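Local structure of Lon211 (Mycobacterium tuberculosis, 6VBK) at residues Y76-E88 / G97-G109. The protein is an ATP-dependent Lon protease, deposited here as its N-terminal domain, which probably helps to recognise and bind protein substrates. Sequence-based numbering, arbitrary orientation.
Sequences YADVGTLGVIEQE and GAVVRGVSRVRIG
The carbonyl oxygen of Val99 receives two consecutive amides from the facing strand, the signature of a classic beta bulge. Glu86 N reaches Val99 O at 2.6 Å, nearly in line with the carbonyl bond, while Gln87 N adds a weak bond to Val99 O at 3.4 Å. The extra residue shifts the register of this antiparallel hairpin by one, and an ion pair between Glu86 and Arg101 sits beside it. The Glu86 chain bends at chi2 (-79°), carrying OE2 to Arg101 NE at 2.5 Å in a nearly straight hydrogen bond that is part of a salt bridge. The acceptor lies in the guanidinium plane, although the carboxylate itself is turned 51° from it. A water donating to Glu86 OE2 and accepting from Arg101 NH2 closes the pair; Val103 CG2 lies above one face of the Arg101 guanidinium, toward its rim.

Beside the ion pair runs an apolar row: Val84 CG2 meets Val103 CG2 at 3.6 Å, and Leu82 CB touches Val106 CG2 at 3.8 Å. The reverse face carries Val79, Thr81, Ile85 and Val100. Here, with Thr81 OG1 beside the backbone N (chi1 -60°) and bonded to Val24 O, CG2 falls anti to N and rests on Gly102 CA at 3.6 Å. Helix 183-191 packs on Val79 and Thr81, and the Arg105 guanidinium bonds to its Val189 O and Leu190 O and salt-bridges Asp173.

At the far end Ile108 N bonds to Asp78 O at 2.8 Å; the accompanying Asp78-Arg107 salt bridge is long. Backbone bonds and apolar side chains thus hold strands 79-88 and 97-109 together, while the water-bridged pair beside the bulge probably favours the charged forms of Glu86 and Arg101.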
ATOM      1  N   TYR B  76      19.430  -0.481 -11.490  1.00 90.34           N
ATOM      2  CA  TYR B  76      18.032  -0.184 -11.911  1.00 91.60           C
ATOM      3  C   TYR B  76      17.537   1.096 -11.220  1.00 92.60           C
ATOM      4  O   TYR B  76      17.775   1.263 -10.005  1.00104.44           O
ATOM      5  CB  TYR B  76      17.102  -1.302 -11.436  1.00 92.90           C
ATOM      6  CG  TYR B  76      17.179  -2.600 -12.198  1.00 92.53           C
ATOM      7  CD1 TYR B  76      18.232  -3.478 -12.016  1.00 95.09           C
ATOM      8  CD2 TYR B  76      16.176  -2.968 -13.078  1.00 92.04           C
ATOM      9  CE1 TYR B  76      18.296  -4.679 -12.704  1.00100.70           C
ATOM     10  CE2 TYR B  76      16.223  -4.164 -13.773  1.00 92.19           C
ATOM     11  CZ  TYR B  76      17.287  -5.025 -13.584  1.00 99.14           C
ATOM     12  OH  TYR B  76      17.339  -6.205 -14.267  1.00106.67           O
ATOM     13  N   ALA B  77      16.719   1.899 -11.911  1.00 73.04           N
ATOM     14  CA  ALA B  77      16.266   3.159 -11.340  1.00 82.27           C
ATOM     15  C   ALA B  77      15.299   2.906 -10.186  1.00 79.92           C
ATOM     16  O   ALA B  77      14.641   1.867 -10.103  1.00 81.77           O
ATOM     17  CB  ALA B  77      15.596   4.026 -12.406  1.00 79.59           C
ATOM     18  N   ASP B  78      15.224   3.882  -9.277  1.00 92.13           N
ATOM     19  CA  ASP B  78      14.326   3.773  -8.132  1.00114.67           C
ATOM     20  C   ASP B  78      12.860   3.912  -8.517  1.00102.05           C
ATOM     21  O   ASP B  78      11.988   3.589  -7.701  1.00 99.35           O
ATOM     22  CB  ASP B  78      14.692   4.824  -7.081  1.00134.19           C
ATOM     23  CG  ASP B  78      14.759   6.226  -7.654  1.00146.63           C
ATOM     24  OD1 ASP B  78      15.767   6.549  -8.317  1.00150.01           O
ATOM     25  OD2 ASP B  78      13.801   7.002  -7.453  1.00150.37           O
ATOM     26  N   VAL B  79      12.566   4.375  -9.730  1.00 83.35           N
ATOM     27  CA  VAL B  79      11.202   4.528 -10.215  1.00 65.74           C
ATOM     28  C   VAL B  79      11.113   3.910 -11.601  1.00 68.72           C
ATOM     29  O   VAL B  79      11.968   4.167 -12.457  1.00 73.86           O
ATOM     30  CB  VAL B  79      10.767   6.007 -10.250  1.00 62.67           C
ATOM     31  CG1 VAL B  79       9.486   6.172 -11.055  1.00 65.96           C
ATOM     32  CG2 VAL B  79      10.578   6.537  -8.838  1.00 79.96           C
ATOM     33  N   GLY B  80      10.092   3.081 -11.816  1.00 65.49           N
ATOM     34  CA  GLY B  80       9.779   2.548 -13.121  1.00 66.16           C
ATOM     35  C   GLY B  80       8.474   3.130 -13.639  1.00 71.66           C
ATOM     36  O   GLY B  80       7.760   3.853 -12.947  1.00 54.78           O
ATOM     37  N   THR B  81       8.172   2.802 -14.891  1.00 46.48           N
ATOM     38  CA  THR B  81       6.936   3.227 -15.534  1.00 56.58           C
ATOM     39  C   THR B  81       6.017   2.023 -15.676  1.00 48.81           C
ATOM     40  O   THR B  81       6.390   1.024 -16.300  1.00 50.67           O
ATOM     41  CB  THR B  81       7.204   3.855 -16.902  1.00 56.46           C
ATOM     42  OG1 THR B  81       8.055   4.996 -16.749  1.00 57.70           O
ATOM     43  CG2 THR B  81       5.900   4.292 -17.549  1.00 48.41           C
ATOM     44  N   LEU B  82       4.828   2.115 -15.085  1.00 54.78           N
ATOM     45  CA  LEU B  82       3.808   1.098 -15.297  1.00 55.58           C
ATOM     46  C   LEU B  82       3.435   1.057 -16.772  1.00 57.63           C
ATOM     47  O   LEU B  82       2.972   2.056 -17.331  1.00 45.18           O
ATOM     48  CB  LEU B  82       2.579   1.394 -14.438  1.00 54.06           C
ATOM     49  CG  LEU B  82       1.350   0.509 -14.661  1.00 54.89           C
ATOM     50  CD1 LEU B  82       1.698  -0.958 -14.468  1.00 54.11           C
ATOM     51  CD2 LEU B  82       0.209   0.917 -13.738  1.00 56.11           C
ATOM     52  N   GLY B  83       3.653  -0.086 -17.404  1.00 46.26           N
ATOM     53  CA  GLY B  83       3.421  -0.241 -18.831  1.00 40.24           C
ATOM     54  C   GLY B  83       2.318  -1.242 -19.108  1.00 44.39           C
ATOM     55  O   GLY B  83       2.237  -2.284 -18.453  1.00 48.34           O
ATOM     56  N   VAL B  84       1.472  -0.919 -20.080  1.00 39.42           N
ATOM     57  CA  VAL B  84       0.403  -1.802 -20.534  1.00 41.33           C
ATOM     58  C   VAL B  84       0.771  -2.300 -21.924  1.00 39.09           C
ATOM     59  O   VAL B  84       0.936  -1.500 -22.854  1.00 42.67           O
ATOM     60  CB  VAL B  84      -0.959  -1.093 -20.541  1.00 47.91           C
ATOM     61  CG1 VAL B  84      -1.992  -1.943 -21.260  1.00 51.08           C
ATOM     62  CG2 VAL B  84      -1.409  -0.795 -19.120  1.00 47.42           C
ATOM     63  N   ILE B  85       0.911  -3.617 -22.063  1.00 40.75           N
ATOM     64  CA  ILE B  85       1.190  -4.222 -23.360  1.00 38.83           C
ATOM     65  C   ILE B  85      -0.062  -4.090 -24.216  1.00 48.42           C
ATOM     66  O   ILE B  85      -1.027  -4.843 -24.046  1.00 47.82           O
ATOM     67  CB  ILE B  85       1.624  -5.693 -23.219  1.00 46.07           C
ATOM     68  CG1 ILE B  85       2.867  -5.799 -22.334  1.00 44.65           C
ATOM     69  CG2 ILE B  85       1.892  -6.303 -24.588  1.00 41.00           C
ATOM     70  CD1 ILE B  85       4.093  -5.121 -22.911  1.00 48.93           C
ATOM     71  N   GLU B  86      -0.059  -3.120 -25.132  1.00 38.63           N
ATOM     72  CA  GLU B  86      -1.257  -2.836 -25.915  1.00 38.36           C
ATOM     73  C   GLU B  86      -1.414  -3.806 -27.077  1.00 51.21           C
ATOM     74  O   GLU B  86      -2.531  -4.243 -27.376  1.00 49.03           O
ATOM     75  CB  GLU B  86      -1.217  -1.396 -26.429  1.00 41.58           C
ATOM     76  CG  GLU B  86      -1.161  -0.337 -25.337  1.00 45.44           C
ATOM     77  CD  GLU B  86      -2.512  -0.072 -24.697  1.00 60.95           C
ATOM     78  OE1 GLU B  86      -3.510  -0.691 -25.123  1.00 63.74           O
ATOM     79  OE2 GLU B  86      -2.576   0.761 -23.770  1.00 62.18           O
ATOM     80  N   GLN B  87      -0.316  -4.148 -27.747  1.00 48.32           N
ATOM     81  CA  GLN B  87      -0.362  -5.010 -28.917  1.00 45.60           C
ATOM     82  C   GLN B  87       0.840  -5.942 -28.916  1.00 46.83           C
ATOM     83  O   GLN B  87       1.893  -5.627 -28.354  1.00 45.54           O
ATOM     84  CB  GLN B  87      -0.380  -4.198 -30.217  1.00 48.19           C
ATOM     85  CG  GLN B  87      -1.650  -3.401 -30.439  1.00 74.99           C
ATOM     86  CD  GLN B  87      -1.615  -2.609 -31.728  1.00 92.17           C
ATOM     87  OE1 GLN B  87      -0.546  -2.349 -32.281  1.00 99.00           O
ATOM     88  NE2 GLN B  87      -2.787  -2.225 -32.217  1.00 99.08           N
ATOM     89  N   GLU B  88       0.667  -7.096 -29.554  1.00 54.67           N
ATOM     90  CA  GLU B  88       1.753  -8.038 -29.780  1.00 55.97           C
ATOM     91  C   GLU B  88       1.665  -8.556 -31.207  1.00 65.13           C
ATOM     92  O   GLU B  88       0.579  -8.887 -31.690  1.00 62.43           O
ATOM     93  CB  GLU B  88       1.712  -9.211 -28.792  1.00 61.70           C
ATOM     94  CG  GLU B  88       1.965  -8.822 -27.346  1.00 65.44           C
ATOM     95  CD  GLU B  88       2.186 -10.025 -26.453  1.00 78.73           C
ATOM     96  OE1 GLU B  88       3.162 -10.768 -26.688  1.00 79.33           O
ATOM     97  OE2 GLU B  88       1.377 -10.234 -25.526  1.00 81.58           O
ATOM     98  N   GLY B  97       7.680  -8.353 -31.876  1.00 56.78           N
ATOM     99  CA  GLY B  97       7.556  -7.073 -31.216  1.00 54.69           C
ATOM    100  C   GLY B  97       6.355  -7.008 -30.295  1.00 54.36           C
ATOM    101  O   GLY B  97       5.485  -7.882 -30.291  1.00 50.74           O
ATOM    102  N   ALA B  98       6.337  -5.940 -29.503  1.00 50.22           N
ATOM    103  CA  ALA B  98       5.211  -5.607 -28.648  1.00 47.73           C
ATOM    104  C   ALA B  98       5.110  -4.092 -28.573  1.00 47.32           C
ATOM    105  O   ALA B  98       6.107  -3.383 -28.722  1.00 52.18           O
ATOM    106  CB  ALA B  98       5.362  -6.209 -27.246  1.00 42.79           C
ATOM    107  N   VAL B  99       3.895  -3.603 -28.355  1.00 43.34           N
ATOM    108  CA  VAL B  99       3.637  -2.175 -28.208  1.00 42.11           C
ATOM    109  C   VAL B  99       3.211  -1.931 -26.770  1.00 37.76           C
ATOM    110  O   VAL B  99       2.236  -2.526 -26.294  1.00 46.42           O
ATOM    111  CB  VAL B  99       2.571  -1.683 -29.197  1.00 47.91           C
ATOM    112  CG1 VAL B  99       2.240  -0.226 -28.935  1.00 40.46           C
ATOM    113  CG2 VAL B  99       3.056  -1.871 -30.625  1.00 42.42           C
ATOM    114  N   VAL B 100       3.943  -1.061 -26.076  1.00 41.31           N
ATOM    115  CA  VAL B 100       3.694  -0.778 -24.669  1.00 37.85           C
ATOM    116  C   VAL B 100       3.353   0.698 -24.514  1.00 39.65           C
ATOM    117  O   VAL B 100       3.894   1.555 -25.224  1.00 43.22           O
ATOM    118  CB  VAL B 100       4.898  -1.167 -23.781  1.00 42.08           C
ATOM    119  CG1 VAL B 100       6.101  -0.274 -24.063  1.00 40.43           C
ATOM    120  CG2 VAL B 100       4.519  -1.119 -22.306  1.00 50.00           C
ATOM    121  N   ARG B 101       2.437   0.986 -23.595  1.00 37.93           N
ATOM    122  CA  ARG B 101       2.023   2.344 -23.275  1.00 36.44           C
ATOM    123  C   ARG B 101       2.374   2.638 -21.825  1.00 40.23           C
ATOM    124  O   ARG B 101       1.953   1.908 -20.922  1.00 41.62           O
ATOM    125  CB  ARG B 101       0.520   2.530 -23.508  1.00 37.43           C
ATOM    126  CG  ARG B 101      -0.031   3.872 -23.036  1.00 44.79           C
ATOM    127  CD  ARG B 101      -1.537   3.939 -23.250  1.00 48.26           C
ATOM    128  NE  ARG B 101      -2.240   2.898 -22.503  1.00 68.75           N
ATOM    129  CZ  ARG B 101      -2.806   3.083 -21.315  1.00 81.80           C
ATOM    130  NH1 ARG B 101      -2.760   4.275 -20.737  1.00 95.47           N
ATOM    131  NH2 ARG B 101      -3.421   2.079 -20.707  1.00 76.55           N
ATOM    132  N   GLY B 102       3.149   3.700 -21.605  1.00 42.04           N
ATOM    133  CA  GLY B 102       3.461   4.132 -20.251  1.00 43.74           C
ATOM    134  C   GLY B 102       2.271   4.794 -19.579  1.00 52.27           C
ATOM    135  O   GLY B 102       1.670   5.723 -20.127  1.00 53.43           O
ATOM    136  N   VAL B 103       1.943   4.331 -18.375  1.00 48.26           N
ATOM    137  CA  VAL B 103       0.740   4.758 -17.660  1.00 50.21           C
ATOM    138  C   VAL B 103       1.080   5.729 -16.530  1.00 64.03           C
ATOM    139  O   VAL B 103       0.611   6.870 -16.519  1.00 64.65           O
ATOM    140  CB  VAL B 103      -0.051   3.540 -17.129  1.00 60.93           C
ATOM    141  CG1 VAL B 103      -1.297   3.981 -16.351  1.00 63.23           C
ATOM    142  CG2 VAL B 103      -0.435   2.605 -18.265  1.00 55.49           C
ATOM    143  N   SER B 104       1.886   5.290 -15.562  1.00 45.16           N
ATOM    144  CA  SER B 104       2.145   6.101 -14.377  1.00 47.75           C
ATOM    145  C   SER B 104       3.495   5.735 -13.771  1.00 56.37           C
ATOM    146  O   SER B 104       4.097   4.712 -14.105  1.00 57.14           O
ATOM    147  CB  SER B 104       1.024   5.934 -13.344  1.00 60.03           C
ATOM    148  OG  SER B 104       0.850   4.571 -12.993  1.00 57.42           O
ATOM    149  N   ARG B 105       3.962   6.585 -12.858  1.00 49.07           N
ATOM    150  CA  ARG B 105       5.219   6.332 -12.171  1.00 52.10           C
ATOM    151  C   ARG B 105       5.001   5.397 -10.991  1.00 60.34           C
ATOM    152  O   ARG B 105       4.004   5.499 -10.270  1.00 72.42           O
ATOM    153  CB  ARG B 105       5.849   7.641 -11.699  1.00 52.40           C
ATOM    154  CG  ARG B 105       6.383   8.497 -12.827  1.00 62.46           C
ATOM    155  CD  ARG B 105       6.929   9.819 -12.324  1.00 70.67           C
ATOM    156  NE  ARG B 105       7.771  10.462 -13.327  1.00 61.21           N
ATOM    157  CZ  ARG B 105       7.307  11.190 -14.337  1.00 62.70           C
ATOM    158  NH1 ARG B 105       6.002  11.373 -14.483  1.00 69.77           N
ATOM    159  NH2 ARG B 105       8.151  11.735 -15.203  1.00 59.30           N
ATOM    160  N   VAL B 106       5.940   4.474 -10.804  1.00 57.32           N
ATOM    161  CA  VAL B 106       5.867   3.477  -9.743  1.00 54.81           C
ATOM    162  C   VAL B 106       7.178   3.512  -8.971  1.00 71.38           C
ATOM    163  O   VAL B 106       8.252   3.328  -9.559  1.00 71.96           O
ATOM    164  CB  VAL B 106       5.599   2.066 -10.292  1.00 59.84           C
ATOM    165  CG1 VAL B 106       5.502   1.066  -9.155  1.00 65.20           C
ATOM    166  CG2 VAL B 106       4.326   2.049 -11.126  1.00 55.28           C
ATOM    167  N   ARG B 107       7.096   3.754  -7.664  1.00 61.43           N
ATOM    168  CA  ARG B 107       8.278   3.760  -6.812  1.00 64.94           C
ATOM    169  C   ARG B 107       8.678   2.325  -6.493  1.00 77.60           C
ATOM    170  O   ARG B 107       7.931   1.599  -5.828  1.00 84.18           O
ATOM    171  CB  ARG B 107       8.015   4.547  -5.530  1.00 86.82           C
ATOM    172  CG  ARG B 107       9.158   4.493  -4.529  1.00 91.81           C
ATOM    173  CD  ARG B 107       9.195   5.739  -3.657  1.00101.36           C
ATOM    174  NE  ARG B 107       9.470   6.938  -4.446  1.00109.75           N
ATOM    175  CZ  ARG B 107      10.688   7.354  -4.772  1.00 97.63           C
ATOM    176  NH1 ARG B 107      11.753   6.668  -4.376  1.00107.55           N
ATOM    177  NH2 ARG B 107      10.845   8.454  -5.494  1.00 79.31           N
ATOM    178  N   ILE B 108       9.858   1.920  -6.961  1.00 70.80           N
ATOM    179  CA  ILE B 108      10.297   0.537  -6.816  1.00 72.19           C
ATOM    180  C   ILE B 108      10.703   0.286  -5.371  1.00 78.81           C
ATOM    181  O   ILE B 108      11.556   0.990  -4.819  1.00 93.50           O
ATOM    182  CB  ILE B 108      11.448   0.225  -7.779  1.00 67.59           C
ATOM    183  CG1 ILE B 108      10.959   0.309  -9.225  1.00 75.39           C
ATOM    184  CG2 ILE B 108      12.034  -1.147  -7.483  1.00 72.47           C
ATOM    185  CD1 ILE B 108      12.016  -0.020 -10.243  1.00 80.62           C
ATOM    186  N   GLY B 109      10.094  -0.723  -4.753  1.00 83.65           N
ATOM    187  CA  GLY B 109      10.394  -1.058  -3.377  1.00 93.81           C
ATOM    188  C   GLY B 109      10.985  -2.441  -3.199  1.00 95.72           C
ATOM    189  O   GLY B 109      11.958  -2.802  -3.867  1.00 88.03           O
TER
HETATM  190  O   HOH W   1      12.860   9.363  -6.500  1.00 91.35           O
HETATM  191  O   HOH W   2      12.282   3.739  -5.085  1.00125.37           O
HETATM  192  O   HOH W   3      -4.713   0.198 -22.304  1.00115.29           O